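Local coordinates for protein extracellular ligand-binding receptor (Desulfohalobium retbaense DSM 5692, PDB 5ERE) that probably senses small molecules outside the cell, holding 2-oxo-4-methylpentanoic acid in a periplasmic-binding-protein domain joined to a tandem PAS-like sensor region that binds cytosine, at residues His238-Met241 / Ser242-Asp246; Glu258-Asp261 / Leu262-Leu266; Arg274-Pro277 / Lys278-Phe281. All blocks are in the same frame, centred on the assembly; numbering follows the deposited sequence.

Interaction 1. Residues His238-Met241 / Ser242-Asp246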
loop_
_atom_site.group_PDB
_atom_site.type_symbol
_atom_site.label_atom_id
_atom_site.label_comp_id
_atom_site.label_asym_id
_atom_site.label_seq_id
_atom_site.Cartn_x
_atom_site.Cartn_y
_atom_site.Cartn_z
ATOM N N HIS A 238 -16.106 0.794 -16.977
ATOM C CA HIS A 238 -17.197 1.659 -16.560
ATOM C C HIS A 238 -17.716 2.462 -17.756
ATOM O O HIS A 238 -16.913 2.938 -18.549
ATOM C CB HIS A 238 -16.734 2.600 -15.444
ATOM C CG HIS A 238 -17.860 3.292 -14.753
ATOM N ND1 HIS A 238 -18.450 4.430 -15.257
ATOM C CD2 HIS A 238 -18.513 3.012 -13.601
ATOM C CE1 HIS A 238 -19.428 4.816 -14.453
ATOM N NE2 HIS A 238 -19.482 3.974 -13.437
ATOM N N PRO A 239 -19.049 2.615 -17.891
ATOM C CA PRO A 239 -19.658 3.373 -18.990
ATOM C C PRO A 239 -19.185 4.816 -19.185
ATOM O O PRO A 239 -19.368 5.347 -20.272
ATOM C CB PRO A 239 -21.144 3.387 -18.611
ATOM C CG PRO A 239 -21.323 2.168 -17.822
ATOM C CD PRO A 239 -20.091 2.023 -17.025
ATOM N N PHE A 240 -18.640 5.443 -18.148
ATOM C CA PHE A 240 -18.096 6.790 -18.249
ATOM C C PHE A 240 -16.918 6.866 -19.219
ATOM O O PHE A 240 -16.847 7.804 -19.981
ATOM C CB PHE A 240 -17.632 7.295 -16.885
ATOM C CG PHE A 240 -16.833 8.581 -16.952
ATOM C CD1 PHE A 240 -17.456 9.789 -17.216
ATOM C CD2 PHE A 240 -15.474 8.566 -16.794
ATOM C CE1 PHE A 240 -16.712 10.966 -17.289
ATOM C CE2 PHE A 240 -14.739 9.734 -16.850
ATOM C CZ PHE A 240 -15.369 10.928 -17.098
HETATM N N MSE A 241 -16.015 5.888 -19.173
HETATM C CA MSE A 241 -14.829 5.842 -20.067
HETATM C C MSE A 241 -15.251 6.032 -21.522
HETATM O O MSE A 241 -14.814 6.939 -22.213
HETATM C CB MSE A 241 -14.091 4.498 -19.980
HETATM C CG MSE A 241 -13.809 3.994 -18.625
HETATM SE SE MSE A 241 -12.705 5.252 -17.717
HETATM C CE MSE A 241 -13.920 5.269 -16.219
ATOM N N SER A 242 -16.148 5.157 -21.944
ATOM C CA SER A 242 -16.690 5.155 -23.295
ATOM C C SER A 242 -17.546 6.352 -23.650
ATOM O O SER A 242 -17.443 6.863 -24.764
ATOM C CB SER A 242 -17.506 3.884 -23.503
ATOM O OG SER A 242 -18.056 3.874 -24.798
ATOM N N ALA A 243 -18.421 6.795 -22.745
ATOM C CA ALA A 243 -19.172 8.028 -22.989
ATOM C C ALA A 243 -18.252 9.255 -23.217
ATOM O O ALA A 243 -18.502 10.085 -24.084
ATOM C CB ALA A 243 -20.109 8.325 -21.824
ATOM N N PHE A 244 -17.227 9.372 -22.396
ATOM C CA PHE A 244 -16.299 10.501 -22.473
ATOM C C PHE A 244 -15.500 10.429 -23.788
ATOM O O PHE A 244 -15.425 11.389 -24.556
ATOM C CB PHE A 244 -15.400 10.487 -21.249
ATOM C CG PHE A 244 -14.477 11.648 -21.155
ATOM C CD1 PHE A 244 -13.340 11.715 -21.955
ATOM C CD2 PHE A 244 -14.720 12.657 -20.248
ATOM C CE1 PHE A 244 -12.464 12.788 -21.875
ATOM C CE2 PHE A 244 -13.867 13.709 -20.145
ATOM C CZ PHE A 244 -12.716 13.782 -20.959
ATOM N N THR A 245 -15.008 9.242 -24.079
ATOM C CA THR A 245 -14.208 9.020 -25.281
ATOM C C THR A 245 -14.987 9.329 -26.531
ATOM O O THR A 245 -14.467 9.956 -27.453
ATOM C CB THR A 245 -13.729 7.590 -25.318
ATOM O OG1 THR A 245 -12.913 7.356 -24.187
ATOM C CG2 THR A 245 -12.945 7.275 -26.591
ATOM N N ASP A 246 -16.251 8.895 -26.567
ATOM C CA ASP A 246 -17.071 9.103 -27.744
ATOM C C ASP A 246 -17.378 10.569 -27.951
ATOM O O ASP A 246 -17.405 11.059 -29.079
ATOM C CB ASP A 246 -18.398 8.319 -27.642
ATOM C CG ASP A 246 -18.199 6.803 -27.706
ATOM O OD1 ASP A 246 -17.160 6.345 -28.214
ATOM O OD2 ASP A 246 -19.092 6.066 -27.242
#

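Interaction 2. Residues Glu258-Asp261 / Leu262-Leu266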
loop_
_atom_site.group_PDB
_atom_site.type_symbol
_atom_site.label_atom_id
_atom_site.label_comp_id
_atom_site.label_asym_id
_atom_site.label_seq_id
_atom_site.Cartn_x
_atom_site.Cartn_y
_atom_site.Cartn_z
ATOM N N GLU A 258 -12.170 10.691 -11.540
ATOM C CA GLU A 258 -12.397 11.201 -10.209
ATOM C C GLU A 258 -13.485 12.270 -10.159
ATOM O O GLU A 258 -14.287 12.320 -9.223
ATOM C CB GLU A 258 -11.090 11.808 -9.634
ATOM C CG GLU A 258 -11.248 12.354 -8.222
ATOM C CD GLU A 258 -9.976 13.082 -7.709
ATOM O OE1 GLU A 258 -9.441 13.956 -8.450
ATOM O OE2 GLU A 258 -9.546 12.775 -6.569
ATOM N N ALA A 259 -13.437 13.181 -11.116
ATOM C CA ALA A 259 -14.350 14.289 -11.135
ATOM C C ALA A 259 -15.770 13.769 -11.467
ATOM O O ALA A 259 -16.740 14.258 -10.903
ATOM C CB ALA A 259 -13.916 15.326 -12.116
ATOM N N TYR A 260 -15.871 12.748 -12.316
ATOM C CA TYR A 260 -17.143 12.127 -12.604
ATOM C C TYR A 260 -17.756 11.504 -11.334
ATOM O O TYR A 260 -18.960 11.657 -11.087
ATOM C CB TYR A 260 -17.002 11.044 -13.710
ATOM C CG TYR A 260 -18.283 10.312 -13.992
ATOM C CD1 TYR A 260 -19.206 10.826 -14.893
ATOM C CD2 TYR A 260 -18.584 9.104 -13.351
ATOM C CE1 TYR A 260 -20.422 10.157 -15.157
ATOM C CE2 TYR A 260 -19.793 8.432 -13.608
ATOM C CZ TYR A 260 -20.695 8.962 -14.511
ATOM O OH TYR A 260 -21.875 8.297 -14.785
ATOM N N ASP A 261 -16.967 10.781 -10.536
ATOM C CA ASP A 261 -17.523 10.207 -9.301
ATOM C C ASP A 261 -17.903 11.265 -8.266
ATOM O O ASP A 261 -18.876 11.083 -7.500
ATOM C CB ASP A 261 -16.578 9.210 -8.646
ATOM C CG ASP A 261 -16.571 7.860 -9.331
ATOM O OD1 ASP A 261 -17.287 7.694 -10.344
ATOM O OD2 ASP A 261 -15.835 6.964 -8.850
ATOM N N LEU A 262 -17.177 12.363 -8.230
ATOM C CA LEU A 262 -17.587 13.467 -7.385
ATOM C C LEU A 262 -18.964 13.980 -7.778
ATOM O O LEU A 262 -19.800 14.208 -6.909
ATOM C CB LEU A 262 -16.609 14.619 -7.465
ATOM C CG LEU A 262 -17.201 15.915 -6.886
ATOM C CD1 LEU A 262 -17.477 15.704 -5.425
ATOM C CD2 LEU A 262 -16.229 17.007 -7.065
ATOM N N CYS A 263 -19.196 14.217 -9.073
ATOM C CA CYS A 263 -20.519 14.738 -9.487
ATOM C C CYS A 263 -21.613 13.768 -9.213
ATOM O O CYS A 263 -22.699 14.173 -8.795
ATOM C CB CYS A 263 -20.568 15.139 -10.958
ATOM S SG CYS A 263 -19.404 16.412 -11.318
ATOM N N THR A 264 -21.358 12.491 -9.459
ATOM C CA THR A 264 -22.389 11.460 -9.265
ATOM C C THR A 264 -22.862 11.435 -7.815
ATOM O O THR A 264 -24.058 11.440 -7.518
ATOM C CB THR A 264 -21.827 10.069 -9.674
ATOM O OG1 THR A 264 -21.686 10.045 -11.099
ATOM C CG2 THR A 264 -22.718 8.936 -9.219
ATOM N N THR A 265 -21.899 11.418 -6.903
ATOM C CA THR A 265 -22.224 11.222 -5.509
ATOM C C THR A 265 -22.737 12.520 -4.884
ATOM O O THR A 265 -23.645 12.471 -4.070
ATOM C CB THR A 265 -21.019 10.667 -4.748
ATOM O OG1 THR A 265 -19.912 11.577 -4.844
ATOM C CG2 THR A 265 -20.658 9.303 -5.345
ATOM N N LEU A 266 -22.184 13.667 -5.274
ATOM C CA LEU A 266 -22.651 14.939 -4.759
ATOM C C LEU A 266 -24.069 15.253 -5.229
ATOM O O LEU A 266 -24.846 15.841 -4.493
ATOM C CB LEU A 266 -21.714 16.075 -5.170
ATOM C CG LEU A 266 -21.933 17.441 -4.511
ATOM C CD1 LEU A 266 -21.780 17.347 -3.006
ATOM C CD2 LEU A 266 -20.910 18.457 -5.055
HETATM O O HOH W 1 -19.921 7.415 -10.041
#

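Interaction 3. Residues Arg274-Pro277 / Lys278-Phe281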
loop_
_atom_site.group_PDB
_atom_site.type_symbol
_atom_site.label_atom_id
_atom_site.label_comp_id
_atom_site.label_asym_id
_atom_site.label_seq_id
_atom_site.Cartn_x
_atom_site.Cartn_y
_atom_site.Cartn_z
ATOM N N ARG A 274 -29.445 16.806 1.844
ATOM C CA ARG A 274 -28.227 17.162 2.550
ATOM C C ARG A 274 -27.779 18.522 2.002
ATOM O O ARG A 274 -27.725 18.702 0.788
ATOM C CB ARG A 274 -27.155 16.083 2.366
ATOM C CG ARG A 274 -27.239 14.828 3.270
ATOM C CD ARG A 274 -28.618 14.354 3.658
ATOM N NE ARG A 274 -28.960 14.803 5.015
ATOM C CZ ARG A 274 -30.159 15.225 5.419
ATOM N NH1 ARG A 274 -30.319 15.606 6.681
ATOM N NH2 ARG A 274 -31.199 15.272 4.589
ATOM N N GLN A 275 -27.488 19.487 2.878
ATOM C CA GLN A 275 -27.236 20.857 2.429
ATOM C C GLN A 275 -26.245 21.588 3.333
ATOM O O GLN A 275 -25.477 22.405 2.846
ATOM C CB GLN A 275 -28.538 21.654 2.346
ATOM C CG GLN A 275 -29.384 21.376 1.101
ATOM C CD GLN A 275 -30.868 21.561 1.365
ATOM O OE1 GLN A 275 -31.264 22.381 2.199
ATOM N NE2 GLN A 275 -31.701 20.788 0.659
ATOM N N THR A 276 -26.257 21.322 4.637
ATOM C CA THR A 276 -25.227 21.920 5.489
ATOM C C THR A 276 -23.895 21.201 5.321
ATOM O O THR A 276 -23.853 20.021 4.968
ATOM C CB THR A 276 -25.564 21.893 6.977
ATOM O OG1 THR A 276 -25.532 20.544 7.447
ATOM C CG2 THR A 276 -26.920 22.536 7.253
ATOM N N PRO A 277 -22.802 21.918 5.599
ATOM C CA PRO A 277 -21.461 21.332 5.569
ATOM C C PRO A 277 -21.353 20.046 6.388
ATOM O O PRO A 277 -20.667 19.120 5.966
ATOM C CB PRO A 277 -20.596 22.442 6.166
ATOM C CG PRO A 277 -21.303 23.701 5.746
ATOM C CD PRO A 277 -22.758 23.375 5.858
ATOM N N LYS A 278 -21.994 19.997 7.553
ATOM C CA LYS A 278 -21.948 18.810 8.375
ATOM C C LYS A 278 -22.669 17.651 7.696
ATOM O O LYS A 278 -22.234 16.512 7.773
ATOM C CB LYS A 278 -22.588 19.068 9.743
ATOM C CG LYS A 278 -21.682 19.781 10.737
ATOM C CD LYS A 278 -22.050 19.474 12.205
ATOM C CE LYS A 278 -21.643 18.048 12.618
ATOM N NZ LYS A 278 -21.491 17.904 14.104
ATOM N N ALA A 279 -23.803 17.924 7.080
ATOM C CA ALA A 279 -24.582 16.838 6.484
ATOM C C ALA A 279 -23.848 16.323 5.236
ATOM O O ALA A 279 -23.832 15.127 4.940
ATOM C CB ALA A 279 -25.981 17.305 6.138
ATOM N N LEU A 280 -23.245 17.241 4.508
ATOM C CA LEU A 280 -22.553 16.880 3.280
ATOM C C LEU A 280 -21.296 16.083 3.602
ATOM O O LEU A 280 -20.995 15.105 2.925
ATOM C CB LEU A 280 -22.248 18.127 2.463
ATOM C CG LEU A 280 -23.464 18.607 1.695
ATOM C CD1 LEU A 280 -23.262 19.980 1.153
ATOM C CD2 LEU A 280 -23.819 17.658 0.582
ATOM N N PHE A 281 -20.570 16.492 4.639
ATOM C CA PHE A 281 -19.405 15.744 5.100
ATOM C C PHE A 281 -19.817 14.322 5.548
ATOM O O PHE A 281 -19.211 13.328 5.124
ATOM C CB PHE A 281 -18.698 16.524 6.222
ATOM C CG PHE A 281 -17.337 15.993 6.604
ATOM C CD1 PHE A 281 -17.213 14.907 7.450
ATOM C CD2 PHE A 281 -16.178 16.621 6.152
ATOM C CE1 PHE A 281 -15.976 14.431 7.810
ATOM C CE2 PHE A 281 -14.931 16.150 6.509
ATOM C CZ PHE A 281 -14.817 15.058 7.331
#

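Interaction 1. Residues His238-Met241 / Ser242-Asp246
Phe240 and Phe244, one helical turn apart, lay their side chains next to each other, both pointing the same way from the helix. The closest touch is from CZ of Phe240 to CD2 of Phe244, 3.7 Å, while CB of Phe244 sits over one face of the Phe240 ring, displaced toward its rim. With planes at 57° the rings meet obliquely. Both share a first torsion that sets CG anti to the backbone nitrogen, which keeps the two rings abreast. Large flat hydrocarbon groups suit this buried flank.

On another flank, the carbonyl of Met241, present as selenomethionine, receives two bonds from Thr245. The backbone N of Thr245 lies 3.0 Å from Met241 O, the ordinary helical bond, and OG1 of Thr245 donates to Met241 O at 2.8 Å from well above the carbonyl plane. The hydroxyl thus spends its proton within the helix.

The motif is an alpha-helix N-terminus with a side-chain cap. His238 is the N-cap, and its ND1 accepts from Phe240 N at 3.1 Å, nearly straight at 167°. Pro239 follows at the first turn, where a missing N-H costs nothing; its CD rests against one face of the imidazole, and its carbonyl accepts from Ala243 N at 3.0 Å.

Further out, Phe240 packs on Ala24 and Leu27 of helix 15-32 and on Val257 of helix 254-271. Phe244 reaches Arg23 and Leu27, and its ring also meets that of Tyr248.

Interaction 2. Residues Glu258-Asp261 / Leu262-Leu266
The ring of Tyr260 carries Thr264 OG1 over one face, 3.5 Å above the plane and offset toward the rim, with CE2 of Tyr260 the nearest ring atom to that oxygen, also at 3.5 Å. The ring meets Phe240 of helix 239-248 as well, and its OH is hydrogen-bonded to Glu31. The flat carboxylate of Asp261 is held by two backbone N-H groups of the loop after strand 288-291, Ala292 N on OD1 and Leu293 N on OD2. A water also donates to Asp261 OD1 at 2.7 Å and reaches Thr264 OG1 by a weak bond.

Along the backbone, Asp261 O accepts twice from Thr265, from N at 3.1 Å and from OG1 at 2.9 Å. A first torsion of 60° tucks OG1 of Thr265 between its backbone nitrogen and carbonyl carbon, turning it back to the preceding turn; the same oxygen also bonds Tyr284 OH. Leu262 fills the apolar side against Val90 and Ile92, while small Ala259 and Cys263 allow Val25 of helix 15-32 to pack closely.

Glu258 bonds Thr109 OG1 and Gly93 N, a ligand-pocket residue. Helix 254-271 packs on the parallel sheet of an alpha/beta periplasmic-binding-protein lobe, its early turns near the ligand cleft.

Interaction 3. Residues Arg274-Pro277 / Lys278-Phe281
Thr276 and Ala279 make the capping contact: OG1 of Thr276 accepts from Ala279 N at 3.2 Å, with an angle of 155° at the hydrogen. A first torsion of 69° swings this hydroxyl over the start of the helix, where the first N-H groups lack carbonyl partners from a preceding turn. Threonine suits such an N-cap because its short branch carries an acceptor just where it is needed. Its methyl is directed elsewhere, anti to the carbonyl carbon.

Backbone bonds then open the helix. Leu280 N donates to Thr276 O at 2.9 Å, and Phe281 N to Pro277 O, also at 2.9 Å. Proline fits the first turn, since its ring fixes phi near the helical value and its nitrogen has no hydrogen to offer.

Van der Waals contacts bring the preceding loop against the same turn. CB, CG and NE of Arg274 all lie near the Ala279 methyl, CG at 4.0 Å from Ala279 CB, and that methyl meets the guanidinium obliquely; NH2 bonds to Gln272 O. CB of Arg274 is also 4.1 Å from CD2 of Leu280. The other Leu280 branch, CD1, approaches Gln275 O at 3.7 Å.

Leu280 faces helix 254-271, packing on Leu266, Ala269 and Leu270. The N-capped turn therefore closes the short connection between that helix and helix 277-284, whose far end supplies Glu282 to the calcium site that Ala285 and Asn287 also line.

In the fold
The three contacts follow one another along the chain within the periplasmic-binding-protein region, on three successive helices. Interactions 1 and 2, with centres 14 Å apart, meet where His238 CE1 lies 3.7 Å from Tyr260 CE2. Interactions 2 and 3, with centres 16 Å apart, join through Leu266 CD1 and Leu280 CD2 at 4.1 Å. Interactions 1 and 3 do not touch, their nearest atoms being about 20 Å apart, so helix 254-271 bridges them. That helix also spans two sites: the side chain of Glu258 is about 7 Å from the ketoacid, and that of Thr265 about 12 Å from the calcium ion. In interaction 3, the Phe281 side chain is about 8 Å from calcium.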